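Local atomic coordinates of DUF917 domain-containing protein (Chromobacterium violaceum, PDB entry 2O3I), a protein that is of unknown function but carries the N- and C-terminal domains of the S-Me-THD-like (DUF917) family. Residues Arg228-Lys231 with Leu232-Leu236; Leu248-Leu251 with Arg252-Asp256. The protein carries 2 engineered substitutions. All blocks are in the same frame, centred on the assembly; numbering follows the deposited sequence.

Interaction 1 (Arg228-Lys231 with Leu232-Leu236)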
loop_
_atom_site.group_PDB
_atom_site.type_symbol
_atom_site.label_atom_id
_atom_site.label_comp_id
_atom_site.label_asym_id
_atom_site.label_seq_id
_atom_site.Cartn_x
_atom_site.Cartn_y
_atom_site.Cartn_z
ATOM N N ARG A 228 0.903 17.144 31.648
ATOM C CA ARG A 228 2.043 16.738 32.457
ATOM C C ARG A 228 3.333 16.929 31.643
ATOM O O ARG A 228 4.386 17.226 32.193
ATOM C CB ARG A 228 1.908 15.283 32.914
ATOM C CG ARG A 228 2.046 14.289 31.810
ATOM C CD ARG A 228 2.465 12.924 32.325
ATOM N NE ARG A 228 2.932 12.135 31.194
ATOM C CZ ARG A 228 2.954 10.812 31.149
ATOM N NH1 ARG A 228 2.535 10.103 32.184
ATOM N NH2 ARG A 228 3.370 10.206 30.046
ATOM N N ALA A 229 3.249 16.762 30.329
ATOM C CA ALA A 229 4.422 16.960 29.484
ATOM C C ALA A 229 4.827 18.430 29.551
ATOM O O ALA A 229 6.015 18.751 29.588
ATOM C CB ALA A 229 4.118 16.571 28.044
ATOM N N LEU A 230 3.831 19.314 29.569
ATOM C CA LEU A 230 4.066 20.752 29.637
ATOM C C LEU A 230 4.629 21.185 30.993
ATOM O O LEU A 230 5.519 22.036 31.064
ATOM C CB LEU A 230 2.762 21.511 29.355
ATOM C CG LEU A 230 2.823 23.040 29.469
ATOM C CD1 LEU A 230 3.775 23.616 28.411
ATOM C CD2 LEU A 230 1.415 23.617 29.312
ATOM N N LYS A 231 4.115 20.603 32.072
ATOM C CA LYS A 231 4.593 20.961 33.400
ATOM C C LYS A 231 6.053 20.559 33.588
ATOM O O LYS A 231 6.845 21.319 34.160
ATOM C CB LYS A 231 3.719 20.308 34.474
ATOM C CG LYS A 231 4.109 20.699 35.895
ATOM C CD LYS A 231 3.097 20.209 36.918
ATOM C CE LYS A 231 3.546 20.547 38.331
ATOM N NZ LYS A 231 2.628 19.942 39.339
ATOM N N LEU A 232 6.420 19.374 33.103
ATOM C CA LEU A 232 7.803 18.919 33.228
ATOM C C LEU A 232 8.720 19.778 32.360
ATOM O O LEU A 232 9.824 20.167 32.778
ATOM C CB LEU A 232 7.931 17.449 32.812
ATOM C CG LEU A 232 9.354 16.928 32.570
ATOM C CD1 LEU A 232 10.173 17.051 33.844
ATOM C CD2 LEU A 232 9.307 15.476 32.109
ATOM N N GLY A 233 8.253 20.062 31.148
ATOM C CA GLY A 233 9.021 20.867 30.219
ATOM C C GLY A 233 9.339 22.240 30.777
ATOM O O GLY A 233 10.452 22.739 30.626
ATOM N N ARG A 234 8.352 22.857 31.416
ATOM C CA ARG A 234 8.546 24.169 32.009
ATOM C C ARG A 234 9.645 24.107 33.066
ATOM O O ARG A 234 10.498 24.991 33.130
ATOM C CB ARG A 234 7.233 24.668 32.627
ATOM C CG ARG A 234 6.267 25.245 31.596
ATOM C CD ARG A 234 4.903 25.573 32.191
ATOM N NE ARG A 234 4.071 26.281 31.219
ATOM C CZ ARG A 234 2.796 26.604 31.405
ATOM N NH1 ARG A 234 2.182 26.284 32.537
ATOM N NH2 ARG A 234 2.137 27.261 30.463
ATOM N N ALA A 235 9.631 23.061 33.883
ATOM C CA ALA A 235 10.638 22.915 34.924
ATOM C C ALA A 235 12.021 22.694 34.302
ATOM O O ALA A 235 13.030 23.156 34.831
ATOM C CB ALA A 235 10.275 21.752 35.837
ATOM N N LEU A 236 12.058 21.993 33.169
ATOM C CA LEU A 236 13.314 21.724 32.477
ATOM C C LEU A 236 13.872 23.009 31.882
ATOM O O LEU A 236 15.055 23.340 32.059
ATOM C CB LEU A 236 13.095 20.697 31.359
ATOM C CG LEU A 236 12.880 19.248 31.821
ATOM C CD1 LEU A 236 12.426 18.399 30.663
ATOM C CD2 LEU A 236 14.170 18.701 32.418
#

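Interaction 2 (Leu248-Leu251 with Arg252-Asp256)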
loop_
_atom_site.group_PDB
_atom_site.type_symbol
_atom_site.label_atom_id
_atom_site.label_comp_id
_atom_site.label_asym_id
_atom_site.label_seq_id
_atom_site.Cartn_x
_atom_site.Cartn_y
_atom_site.Cartn_z
ATOM N N LEU A 248 14.001 12.634 39.468
ATOM C CA LEU A 248 13.193 11.683 40.221
ATOM C C LEU A 248 12.401 12.408 41.311
ATOM O O LEU A 248 11.237 12.089 41.559
ATOM C CB LEU A 248 14.079 10.607 40.852
ATOM C CG LEU A 248 14.808 9.686 39.872
ATOM C CD1 LEU A 248 15.769 8.808 40.652
ATOM C CD2 LEU A 248 13.808 8.833 39.094
ATOM N N ASP A 249 13.031 13.380 41.961
ATOM C CA ASP A 249 12.342 14.134 42.995
ATOM C C ASP A 249 11.132 14.842 42.379
ATOM O O ASP A 249 10.016 14.712 42.879
ATOM C CB ASP A 249 13.289 15.154 43.648
ATOM C CG ASP A 249 14.307 14.501 44.585
ATOM O OD1 ASP A 249 14.290 13.258 44.717
ATOM O OD2 ASP A 249 15.128 15.227 45.192
ATOM N N PHE A 250 11.358 15.564 41.283
ATOM C CA PHE A 250 10.293 16.303 40.595
ATOM C C PHE A 250 9.150 15.388 40.179
ATOM O O PHE A 250 7.973 15.689 40.410
ATOM C CB PHE A 250 10.839 17.010 39.344
ATOM C CG PHE A 250 9.817 17.869 38.632
ATOM C CD1 PHE A 250 9.568 19.173 39.050
ATOM C CD2 PHE A 250 9.081 17.361 37.564
ATOM C CE1 PHE A 250 8.603 19.954 38.418
ATOM C CE2 PHE A 250 8.116 18.135 36.932
ATOM C CZ PHE A 250 7.876 19.432 37.358
ATOM N N LEU A 251 9.505 14.275 39.548
ATOM C CA LEU A 251 8.517 13.313 39.087
ATOM C C LEU A 251 7.629 12.835 40.220
ATOM O O LEU A 251 6.411 12.752 40.076
ATOM C CB LEU A 251 9.210 12.107 38.451
ATOM C CG LEU A 251 9.939 12.315 37.116
ATOM C CD1 LEU A 251 10.792 11.083 36.815
ATOM C CD2 LEU A 251 8.938 12.558 35.997
ATOM N N ARG A 252 8.250 12.525 41.353
ATOM C CA ARG A 252 7.522 12.024 42.506
ATOM C C ARG A 252 6.655 13.081 43.180
ATOM O O ARG A 252 5.457 12.871 43.384
ATOM C CB ARG A 252 8.506 11.439 43.519
ATOM C CG ARG A 252 7.846 10.749 44.695
ATOM C CD ARG A 252 8.875 10.261 45.701
ATOM N NE ARG A 252 9.656 11.359 46.272
ATOM C CZ ARG A 252 10.854 11.750 45.841
ATOM N NH1 ARG A 252 11.440 11.130 44.821
ATOM N NH2 ARG A 252 11.466 12.770 46.434
ATOM N N ARG A 253 7.263 14.218 43.506
ATOM C CA ARG A 253 6.574 15.314 44.187
ATOM C C ARG A 253 5.622 16.153 43.329
ATOM O O ARG A 253 4.560 16.552 43.797
ATOM C CB ARG A 253 7.609 16.241 44.832
ATOM C CG ARG A 253 8.556 15.534 45.790
ATOM C CD ARG A 253 9.669 16.462 46.263
ATOM N NE ARG A 253 10.654 15.755 47.079
ATOM C CZ ARG A 253 11.843 16.248 47.418
ATOM N NH1 ARG A 253 12.204 17.460 47.014
ATOM N NH2 ARG A 253 12.677 15.521 48.151
ATOM N N GLU A 254 5.998 16.421 42.082
ATOM C CA GLU A 254 5.166 17.240 41.209
ATOM C C GLU A 254 4.221 16.510 40.255
ATOM O O GLU A 254 3.182 17.054 39.890
ATOM C CB GLU A 254 6.048 18.195 40.404
ATOM C CG GLU A 254 6.750 19.235 41.250
ATOM C CD GLU A 254 5.791 20.241 41.855
ATOM O OE1 GLU A 254 6.245 21.084 42.655
ATOM O OE2 GLU A 254 4.585 20.195 41.528
ATOM N N LEU A 255 4.569 15.297 39.838
ATOM C CA LEU A 255 3.708 14.555 38.922
ATOM C C LEU A 255 3.250 13.216 39.501
ATOM O O LEU A 255 2.558 12.446 38.837
ATOM C CB LEU A 255 4.424 14.339 37.582
ATOM C CG LEU A 255 4.819 15.626 36.852
ATOM C CD1 LEU A 255 5.738 15.299 35.685
ATOM C CD2 LEU A 255 3.579 16.363 36.383
ATOM N N ASP A 256 3.634 12.943 40.744
ATOM C CA ASP A 256 3.247 11.706 41.407
ATOM C C ASP A 256 3.640 10.480 40.575
ATOM O O ASP A 256 2.834 9.573 40.349
ATOM C CB ASP A 256 1.733 11.730 41.670
ATOM C CG ASP A 256 1.266 10.585 42.550
ATOM O OD1 ASP A 256 1.902 10.338 43.597
ATOM O OD2 ASP A 256 0.254 9.940 42.202
#

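Interaction 1 (Arg228-Lys231 with Leu232-Leu236)
Ala-229 and Gly-233 are joined by one of four successive backbone hydrogen bonds that illustrate how an alpha helix carries itself from turn to turn. Gly-233 N donates to Ala-229 O at 3.0 Å, and Arg-234 N reaches Leu-230 O at 3.0 Å. Leu-232 N to Arg-228 O on one side of this pair and Ala-235 N to Lys-231 O on the other complete the run, the last being the longest at 3.3 Å.

Outward from these backbone bonds, the main side-chain meeting is between Leu-230 and Arg-234, one turn apart. Leu-230 has its CG anti to the backbone N (chi1 177°), which sets CG and its two methyls on the side of the carbonyl carbon, within reach of the next turn. Leu-230 CD2 sits over the centre of one face of the Arg-234 guanidinium, 3.9 Å from CZ, and CD1 of the same leucine lies 3.9 Å from NE. The arginine runs extended from CG to NE, its CG passing 3.3 Å from Leu-230 O. The leucine branch covers one face of the guanidinium, and NH2 makes a weak, long ion pair with Asp-9. Pro-12 of helix 10-19 touches both side chains. Lys-231 is extended as well, and the polar partner of its NZ is Glu-254.

Ala-229 packs on Leu-13 of the same helix 10-19, and Leu-232 meets Phe-19 there and Phe-250 of helix 244-255. This is the i to i+4 pattern of a regular alpha helix, here helix 225-237, set between helices 10-19 and 244-255.

Interaction 2 (Leu248-Leu251 with Arg252-Asp256)
The last turns of helix 244-255 combine a surface salt-bridge network with a CH-pi contact between residues one turn apart. Asp-249 is the centre of the network, and two consecutive arginines approach its carboxylate differently. Arg-252 bends at its third torsion, which folds the guanidinium back along the helix so that OD1 lies in its plane, at the edge. Arg-252 NH2 makes a weak hydrogen bond, part of a salt bridge, to Asp-249 OD1 at 3.3 Å, the carboxylate and guanidinium planes standing 82° apart. Arg-253 instead stays extended and stacks its guanidinium on the carboxylate, offset so that Asp-249 CG lies over one face toward the rim, the planes 23° apart. Arg-253 NH2 is 3.9 Å from Asp-249 OD2, a long salt bridge in which no N-H points at the oxygen. One carboxylate thus faces two positive groups, which would be expected to favour its ionised form.

Beneath these charges the backbone remains helical, with Arg-253 N hydrogen-bonded to Asp-249 O and Glu-254 N to Phe-250 O at 2.7 Å. Phe-250 has CG anti to the backbone N (chi1 -176°), beside the carbonyl carbon, which brings the ring up to the following turn. There Glu-254 CB stands over the centre of one face, 3.7 Å from the Phe-250 ring centroid. Glu-254 CG is 3.5 Å from Phe-250 CE1, and the partner of OE2 is Lys-231. Leu-255 CD1 touches the ring obliquely, 3.9 Å from Phe-250 CE2.

Toward the end the bonding changes: Leu-255 N donates to Leu-251 O at 3.2 Å from above the carbonyl plane, and more weakly to Phe-250 O. Asp-256 then turns to positive phi, and Leu-251 is linked by a backbone hydrogen bond to Ile-257, as befits the C-terminal end of an alpha helix.

How the interactions relate
Interactions 1 and 2 belong to helices that follow each other in the chain, 225-237 and 244-255, with interaction 1 complete before interaction 2 begins. Their centres lie about 11 Å apart, on the same side of the chain's centre and within the S-Me-THD-like C-terminal domain. The two contacts touch directly: Lys-231 NZ forms a salt bridge with Glu-254 OE2 at 2.9 Å, and Ala-235 CB packs 3.6 Å from Phe-250 CE1. A helical pair thus forms with an apolar seam and a salt bridge. Interaction 1 also faces helix 10-19, whereas Leu-248 and Leu-251 of interaction 2 rest on strand 352-358, so the pair links helix 10-19 to the antiparallel sheet.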